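Local coordinates for protein putative phosphatase (Clostridium difficile, PDB 3SD7) that is a putative phosphatase of the haloacid dehalogenase-like hydrolase family, probably cleaving phosphate esters in a metal-dependent active site, at residues 201-212 with 224-235. Sequence-based numbering, arbitrary orientation.
Sequences KKIGIDSIGVLY and EPTYIVENVESI
Gly209 N donates to Tyr227 O (2.8 Å) and Gly209 O accepts from Val229 N (3.0 Å), the alternation that defines strands 206-210 and 227-229 as a parallel pair. They are the two strands of a beta-alpha-beta unit connected through helix 217-223; 227-229 is the edge strand of the Rossmann-like sheet of a haloacid dehalogenase-type hydrolase, and 206-210 also pairs with 187-191. At the N-terminal end the register is extended by side chains: Ser207 N donates to Thr226 OG1 at 2.9 Å with an N-H...O angle of 162°, while Thr226 N makes a longer bond, 3.3 Å, to Ser207 OG. The serine hydroxyl reaches that amide because chi1 of 55° sets it between its own backbone N and carbonyl carbon. Farther out, Lys201 NZ donates to Glu224 O from above the carbonyl plane, 43° out of it.

On the face that carries Ile208, Val210, Tyr227 and Val229, aliphatic branches meet: Val229 CG2 touches Val210 CG1 (3.6 Å) and Ile208 CG2, and Ile238 of helix 235-239 packs on Ile208 and Val229. Beyond the strands, the Tyr212 ring lies between two valines, with Val232 CG2 over one face and Val210 CG2 over the other, 3.7 Å above the plane, while Glu230 O sits in plane at its edge. The tyrosine hydroxyl hydrogen-bonds to Thr39 O, in what is probably the DxDx(T/V) signature of the family; separately, the ring meets Tyr112 edge-to-face. An Asx motif leads into the type I turn Val232-Ile235: Asn231 OD1 accepts from both Ser234 N (3.0 Å) and Ser234 OG (2.9 Å).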
ATOM      1  N   LYS A 201       9.734 -12.924   0.141  1.00 30.26           N
ATOM      2  CA  LYS A 201      10.881 -13.815   0.199  1.00 33.75           C
ATOM      3  C   LYS A 201      11.131 -14.371   1.602  1.00 34.75           C
ATOM      4  O   LYS A 201      11.500 -15.548   1.748  1.00 36.83           O
ATOM      5  CB  LYS A 201      12.122 -13.143  -0.405  1.00 34.72           C
ATOM      6  CG  LYS A 201      11.984 -12.992  -1.895  1.00 35.88           C
ATOM      7  CD  LYS A 201      13.230 -12.455  -2.559  1.00 41.39           C
ATOM      8  CE  LYS A 201      13.019 -12.439  -4.055  1.00 43.19           C
ATOM      9  NZ  LYS A 201      14.281 -12.448  -4.804  1.00 46.47           N
ATOM     10  N   LYS A 202      10.883 -13.566   2.627  1.00 33.49           N
ATOM     11  CA  LYS A 202      11.051 -14.038   4.000  1.00 36.50           C
ATOM     12  C   LYS A 202      10.057 -15.157   4.346  1.00 36.00           C
ATOM     13  O   LYS A 202      10.365 -16.063   5.120  1.00 38.10           O
ATOM     14  CB  LYS A 202      10.929 -12.895   5.011  1.00 36.69           C
ATOM     15  CG  LYS A 202      12.124 -11.979   5.079  1.00 40.51           C
ATOM     16  CD  LYS A 202      11.873 -10.826   6.037  1.00 43.95           C
ATOM     17  CE  LYS A 202      13.060  -9.873   6.098  1.00 50.32           C
ATOM     18  NZ  LYS A 202      12.693  -8.607   6.811  1.00 53.74           N
ATOM     19  N   ILE A 203       8.878 -15.093   3.743  1.00 33.88           N
ATOM     20  CA  ILE A 203       7.817 -16.046   3.969  1.00 34.40           C
ATOM     21  C   ILE A 203       7.938 -17.258   3.045  1.00 37.26           C
ATOM     22  O   ILE A 203       7.414 -18.329   3.354  1.00 40.47           O
ATOM     23  CB  ILE A 203       6.443 -15.350   3.791  1.00 32.43           C
ATOM     24  CG1 ILE A 203       6.312 -14.209   4.803  1.00 31.82           C
ATOM     25  CG2 ILE A 203       5.294 -16.350   3.941  1.00 34.17           C
ATOM     26  CD1 ILE A 203       6.447 -14.648   6.260  1.00 36.34           C
ATOM     27  N   GLY A 204       8.642 -17.103   1.929  1.00 36.57           N
ATOM     28  CA  GLY A 204       8.839 -18.194   0.985  1.00 39.05           C
ATOM     29  C   GLY A 204       7.744 -18.305  -0.058  1.00 37.48           C
ATOM     30  O   GLY A 204       7.367 -19.407  -0.457  1.00 38.88           O
ATOM     31  N   ILE A 205       7.208 -17.172  -0.480  1.00 33.13           N
ATOM     32  CA  ILE A 205       6.205 -17.137  -1.523  1.00 31.46           C
ATOM     33  C   ILE A 205       6.689 -16.296  -2.709  1.00 32.04           C
ATOM     34  O   ILE A 205       7.597 -15.441  -2.575  1.00 32.59           O
ATOM     35  CB  ILE A 205       4.831 -16.610  -1.005  1.00 28.80           C
ATOM     36  CG1 ILE A 205       4.934 -15.192  -0.463  1.00 27.22           C
ATOM     37  CG2 ILE A 205       4.293 -17.536   0.127  1.00 29.58           C
ATOM     38  CD1 ILE A 205       3.591 -14.615  -0.039  1.00 25.65           C
ATOM     39  N   ASP A 206       6.080 -16.550  -3.865  1.00 31.08           N
ATOM     40  CA  ASP A 206       6.352 -15.824  -5.083  1.00 30.56           C
ATOM     41  C   ASP A 206       5.845 -14.378  -4.979  1.00 27.76           C
ATOM     42  O   ASP A 206       5.091 -14.020  -4.050  1.00 24.39           O
ATOM     43  CB  ASP A 206       5.719 -16.535  -6.293  1.00 31.70           C
ATOM     44  CG  ASP A 206       6.478 -17.808  -6.703  1.00 37.53           C
ATOM     45  OD1 ASP A 206       7.561 -18.081  -6.144  1.00 38.16           O
ATOM     46  OD2 ASP A 206       5.993 -18.536  -7.608  1.00 39.38           O
ATOM     47  N   SER A 207       6.284 -13.553  -5.927  1.00 27.26           N
ATOM     48  CA  SER A 207       5.939 -12.157  -5.958  1.00 24.61           C
ATOM     49  C   SER A 207       5.839 -11.547  -7.340  1.00 25.33           C
ATOM     50  O   SER A 207       6.540 -11.935  -8.279  1.00 26.00           O
ATOM     51  CB  SER A 207       6.972 -11.337  -5.158  1.00 26.20           C
ATOM     52  OG  SER A 207       8.292 -11.578  -5.629  1.00 27.39           O
ATOM     53  N   ILE A 208       4.967 -10.549  -7.428  1.00 23.88           N
ATOM     54  CA  ILE A 208       4.834  -9.702  -8.596  1.00 22.96           C
ATOM     55  C   ILE A 208       5.192  -8.284  -8.123  1.00 22.40           C
ATOM     56  O   ILE A 208       4.559  -7.734  -7.198  1.00 22.34           O
ATOM     57  CB  ILE A 208       3.408  -9.627  -9.152  1.00 23.68           C
ATOM     58  CG1 ILE A 208       2.943 -11.009  -9.622  1.00 26.21           C
ATOM     59  CG2 ILE A 208       3.383  -8.613 -10.343  1.00 25.80           C
ATOM     60  CD1 ILE A 208       1.504 -11.039 -10.154  1.00 25.43           C
ATOM     61  N   GLY A 209       6.234  -7.717  -8.715  1.00 22.69           N
ATOM     62  CA  GLY A 209       6.602  -6.336  -8.460  1.00 22.48           C
ATOM     63  C   GLY A 209       5.972  -5.486  -9.558  1.00 22.84           C
ATOM     64  O   GLY A 209       6.218  -5.717 -10.769  1.00 27.01           O
ATOM     65  N   VAL A 210       5.148  -4.517  -9.179  1.00 20.74           N
ATOM     66  CA  VAL A 210       4.513  -3.660 -10.163  1.00 21.74           C
ATOM     67  C   VAL A 210       5.301  -2.355 -10.298  1.00 21.74           C
ATOM     68  O   VAL A 210       5.909  -1.886  -9.339  1.00 22.13           O
ATOM     69  CB  VAL A 210       3.024  -3.367  -9.856  1.00 20.44           C
ATOM     70  CG1 VAL A 210       2.287  -4.687  -9.511  1.00 23.25           C
ATOM     71  CG2 VAL A 210       2.844  -2.332  -8.704  1.00 21.65           C
ATOM     72  N   LEU A 211       5.255  -1.764 -11.490  1.00 22.49           N
ATOM     73  CA  LEU A 211       5.984  -0.541 -11.799  1.00 23.12           C
ATOM     74  C   LEU A 211       5.095   0.698 -11.891  1.00 23.72           C
ATOM     75  O   LEU A 211       5.614   1.799 -12.073  1.00 24.88           O
ATOM     76  CB  LEU A 211       6.762  -0.686 -13.132  1.00 24.54           C
ATOM     77  CG  LEU A 211       7.731  -1.867 -13.237  1.00 25.09           C
ATOM     78  CD1 LEU A 211       8.359  -1.899 -14.638  1.00 28.29           C
ATOM     79  CD2 LEU A 211       8.821  -1.776 -12.135  1.00 26.99           C
ATOM     80  N   TYR A 212       3.769   0.535 -11.744  1.00 23.69           N
ATOM     81  CA  TYR A 212       2.842   1.664 -11.845  1.00 23.66           C
ATOM     82  C   TYR A 212       2.602   2.415 -10.543  1.00 22.53           C
ATOM     83  O   TYR A 212       1.855   3.407 -10.520  1.00 26.30           O
ATOM     84  CB  TYR A 212       1.491   1.207 -12.437  1.00 26.48           C
ATOM     85  CG  TYR A 212       0.791   0.150 -11.645  1.00 22.53           C
ATOM     86  CD1 TYR A 212       0.071   0.484 -10.481  1.00 23.66           C
ATOM     87  CD2 TYR A 212       0.823  -1.193 -12.026  1.00 21.05           C
ATOM     88  CE1 TYR A 212      -0.570  -0.470  -9.754  1.00 21.46           C
ATOM     89  CE2 TYR A 212       0.170  -2.152 -11.301  1.00 22.23           C
ATOM     90  CZ  TYR A 212      -0.545  -1.793 -10.169  1.00 19.96           C
ATOM     91  OH  TYR A 212      -1.188  -2.761  -9.442  1.00 23.15           O
ATOM     92  N   GLU A 224      14.520  -8.434  -7.112  1.00 31.35           N
ATOM     93  CA  GLU A 224      14.377  -9.737  -7.787  1.00 33.96           C
ATOM     94  C   GLU A 224      13.059 -10.502  -7.511  1.00 32.74           C
ATOM     95  O   GLU A 224      13.087 -11.661  -7.077  1.00 34.57           O
ATOM     96  CB  GLU A 224      15.589 -10.630  -7.481  1.00 37.49           C
ATOM     97  CG  GLU A 224      16.892 -10.062  -8.024  1.00 41.30           C
ATOM     98  CD  GLU A 224      18.137 -10.844  -7.627  1.00 53.78           C
ATOM     99  OE1 GLU A 224      18.042 -11.881  -6.918  1.00 56.96           O
ATOM    100  OE2 GLU A 224      19.235 -10.405  -8.041  1.00 56.65           O
ATOM    101  N   PRO A 225      11.916  -9.870  -7.804  1.00 28.91           N
ATOM    102  CA  PRO A 225      10.648 -10.579  -7.636  1.00 27.47           C
ATOM    103  C   PRO A 225      10.509 -11.695  -8.667  1.00 28.00           C
ATOM    104  O   PRO A 225      11.311 -11.790  -9.604  1.00 30.29           O
ATOM    105  CB  PRO A 225       9.596  -9.505  -7.916  1.00 26.05           C
ATOM    106  CG  PRO A 225      10.275  -8.546  -8.819  1.00 26.80           C
ATOM    107  CD  PRO A 225      11.723  -8.536  -8.402  1.00 27.37           C
ATOM    108  N   THR A 226       9.486 -12.525  -8.504  1.00 28.04           N
ATOM    109  CA  THR A 226       9.259 -13.629  -9.432  1.00 29.89           C
ATOM    110  C   THR A 226       8.897 -13.059 -10.789  1.00 29.86           C
ATOM    111  O   THR A 226       9.339 -13.583 -11.818  1.00 32.51           O
ATOM    112  CB  THR A 226       8.172 -14.563  -8.942  1.00 29.19           C
ATOM    113  OG1 THR A 226       8.350 -14.796  -7.542  1.00 29.47           O
ATOM    114  CG2 THR A 226       8.194 -15.897  -9.722  1.00 32.82           C
ATOM    115  N   TYR A 227       8.115 -11.985 -10.786  1.00 29.11           N
ATOM    116  CA  TYR A 227       7.665 -11.322 -12.001  1.00 30.16           C
ATOM    117  C   TYR A 227       7.636  -9.815 -11.818  1.00 29.01           C
ATOM    118  O   TYR A 227       7.447  -9.317 -10.695  1.00 25.51           O
ATOM    119  CB  TYR A 227       6.229 -11.750 -12.333  1.00 30.59           C
ATOM    120  CG  TYR A 227       5.958 -13.239 -12.249  1.00 31.57           C
ATOM    121  CD1 TYR A 227       6.198 -14.083 -13.324  1.00 41.10           C
ATOM    122  CD2 TYR A 227       5.433 -13.794 -11.084  1.00 32.08           C
ATOM    123  CE1 TYR A 227       5.931 -15.448 -13.232  1.00 43.27           C
ATOM    124  CE2 TYR A 227       5.164 -15.151 -10.988  1.00 35.95           C
ATOM    125  CZ  TYR A 227       5.416 -15.968 -12.050  1.00 42.70           C
ATOM    126  OH  TYR A 227       5.145 -17.327 -11.925  1.00 46.19           O
ATOM    127  N   ILE A 228       7.791  -9.097 -12.931  1.00 29.42           N
ATOM    128  CA  ILE A 228       7.661  -7.650 -12.962  1.00 28.61           C
ATOM    129  C   ILE A 228       6.568  -7.271 -13.975  1.00 30.70           C
ATOM    130  O   ILE A 228       6.566  -7.805 -15.107  1.00 34.21           O
ATOM    131  CB  ILE A 228       8.998  -6.997 -13.345  1.00 29.84           C
ATOM    132  CG1 ILE A 228      10.044  -7.287 -12.254  1.00 30.81           C
ATOM    133  CG2 ILE A 228       8.862  -5.483 -13.536  1.00 30.48           C
ATOM    134  CD1 ILE A 228      11.439  -6.804 -12.598  1.00 34.00           C
ATOM    135  N   VAL A 229       5.651  -6.374 -13.592  1.00 29.04           N
ATOM    136  CA  VAL A 229       4.624  -5.868 -14.524  1.00 31.52           C
ATOM    137  C   VAL A 229       4.591  -4.334 -14.593  1.00 30.90           C
ATOM    138  O   VAL A 229       4.804  -3.652 -13.576  1.00 28.10           O
ATOM    139  CB  VAL A 229       3.211  -6.414 -14.199  1.00 32.01           C
ATOM    140  CG1 VAL A 229       3.245  -7.921 -14.240  1.00 35.20           C
ATOM    141  CG2 VAL A 229       2.739  -5.911 -12.846  1.00 29.71           C
ATOM    142  N   GLU A 230       4.357  -3.795 -15.794  0.60 31.37           N
ATOM    143  CA  GLU A 230       4.271  -2.357 -15.994  0.60 31.67           C
ATOM    144  C   GLU A 230       2.907  -1.781 -15.641  0.60 32.54           C
ATOM    145  O   GLU A 230       2.819  -0.666 -15.131  0.60 32.89           O
ATOM    146  CB  GLU A 230       4.615  -1.971 -17.454  0.60 35.00           C
ATOM    147  CG  GLU A 230       6.097  -1.762 -17.751  0.60 37.20           C
ATOM    148  CD  GLU A 230       6.632  -0.395 -17.292  0.60 39.81           C
ATOM    149  OE1 GLU A 230       6.088   0.198 -16.326  0.60 39.04           O
ATOM    150  OE2 GLU A 230       7.616   0.089 -17.901  0.60 38.41           O
ATOM    151  N   ASN A 231       1.847  -2.554 -15.863  1.00 31.89           N
ATOM    152  CA  ASN A 231       0.510  -2.053 -15.680  1.00 32.31           C
ATOM    153  C   ASN A 231      -0.411  -3.081 -15.056  1.00 29.69           C
ATOM    154  O   ASN A 231      -0.062  -4.252 -14.923  1.00 30.25           O
ATOM    155  CB  ASN A 231      -0.028  -1.583 -17.030  1.00 35.31           C
ATOM    156  CG  ASN A 231       0.157  -2.611 -18.107  1.00 40.17           C
ATOM    157  OD1 ASN A 231      -0.301  -3.744 -17.974  1.00 41.18           O
ATOM    158  ND2 ASN A 231       0.825  -2.221 -19.206  1.00 45.78           N
ATOM    159  N   VAL A 232      -1.566  -2.600 -14.630  1.00 30.03           N
ATOM    160  CA  VAL A 232      -2.563  -3.418 -13.962  1.00 28.03           C
ATOM    161  C   VAL A 232      -3.031  -4.576 -14.823  1.00 30.79           C
ATOM    162  O   VAL A 232      -3.102  -5.720 -14.354  1.00 29.36           O
ATOM    163  CB  VAL A 232      -3.742  -2.534 -13.498  1.00 31.33           C
ATOM    164  CG1 VAL A 232      -4.936  -3.376 -13.061  1.00 28.50           C
ATOM    165  CG2 VAL A 232      -3.279  -1.575 -12.384  1.00 27.97           C
ATOM    166  N   GLU A 233      -3.347  -4.297 -16.084  1.00 33.82           N
ATOM    167  CA  GLU A 233      -3.845  -5.343 -16.978  1.00 38.74           C
ATOM    168  C   GLU A 233      -2.907  -6.547 -17.103  1.00 37.67           C
ATOM    169  O   GLU A 233      -3.369  -7.680 -17.264  1.00 40.43           O
ATOM    170  CB  GLU A 233      -4.172  -4.778 -18.373  1.00 43.66           C
ATOM    171  CG  GLU A 233      -5.495  -3.959 -18.465  1.00 51.10           C
ATOM    172  CD  GLU A 233      -6.775  -4.778 -18.186  1.00 57.09           C
ATOM    173  OE1 GLU A 233      -7.881  -4.191 -18.237  1.00 62.69           O
ATOM    174  OE2 GLU A 233      -6.692  -5.992 -17.917  1.00 57.58           O
ATOM    175  N   SER A 234      -1.603  -6.306 -17.044  1.00 35.83           N
ATOM    176  CA  SER A 234      -0.627  -7.395 -17.134  1.00 36.47           C
ATOM    177  C   SER A 234      -0.677  -8.389 -15.958  1.00 36.50           C
ATOM    178  O   SER A 234      -0.152  -9.492 -16.073  1.00 37.54           O
ATOM    179  CB  SER A 234       0.786  -6.841 -17.286  1.00 37.62           C
ATOM    180  OG  SER A 234       0.933  -6.253 -18.553  1.00 39.92           O
ATOM    181  N   ILE A 235      -1.268  -7.991 -14.824  1.00 32.91           N
ATOM    182  CA  ILE A 235      -1.432  -8.906 -13.685  1.00 33.65           C
ATOM    183  C   ILE A 235      -2.224 -10.172 -14.117  1.00 36.90           C
ATOM    184  O   ILE A 235      -1.876 -11.286 -13.713  1.00 36.55           O
ATOM    185  CB  ILE A 235      -2.100  -8.193 -12.492  1.00 31.42           C
ATOM    186  CG1 ILE A 235      -1.129  -7.149 -11.922  1.00 30.25           C
ATOM    187  CG2 ILE A 235      -2.503  -9.193 -11.394  1.00 32.57           C
ATOM    188  CD1 ILE A 235      -1.712  -6.204 -10.896  1.00 31.83           C
TER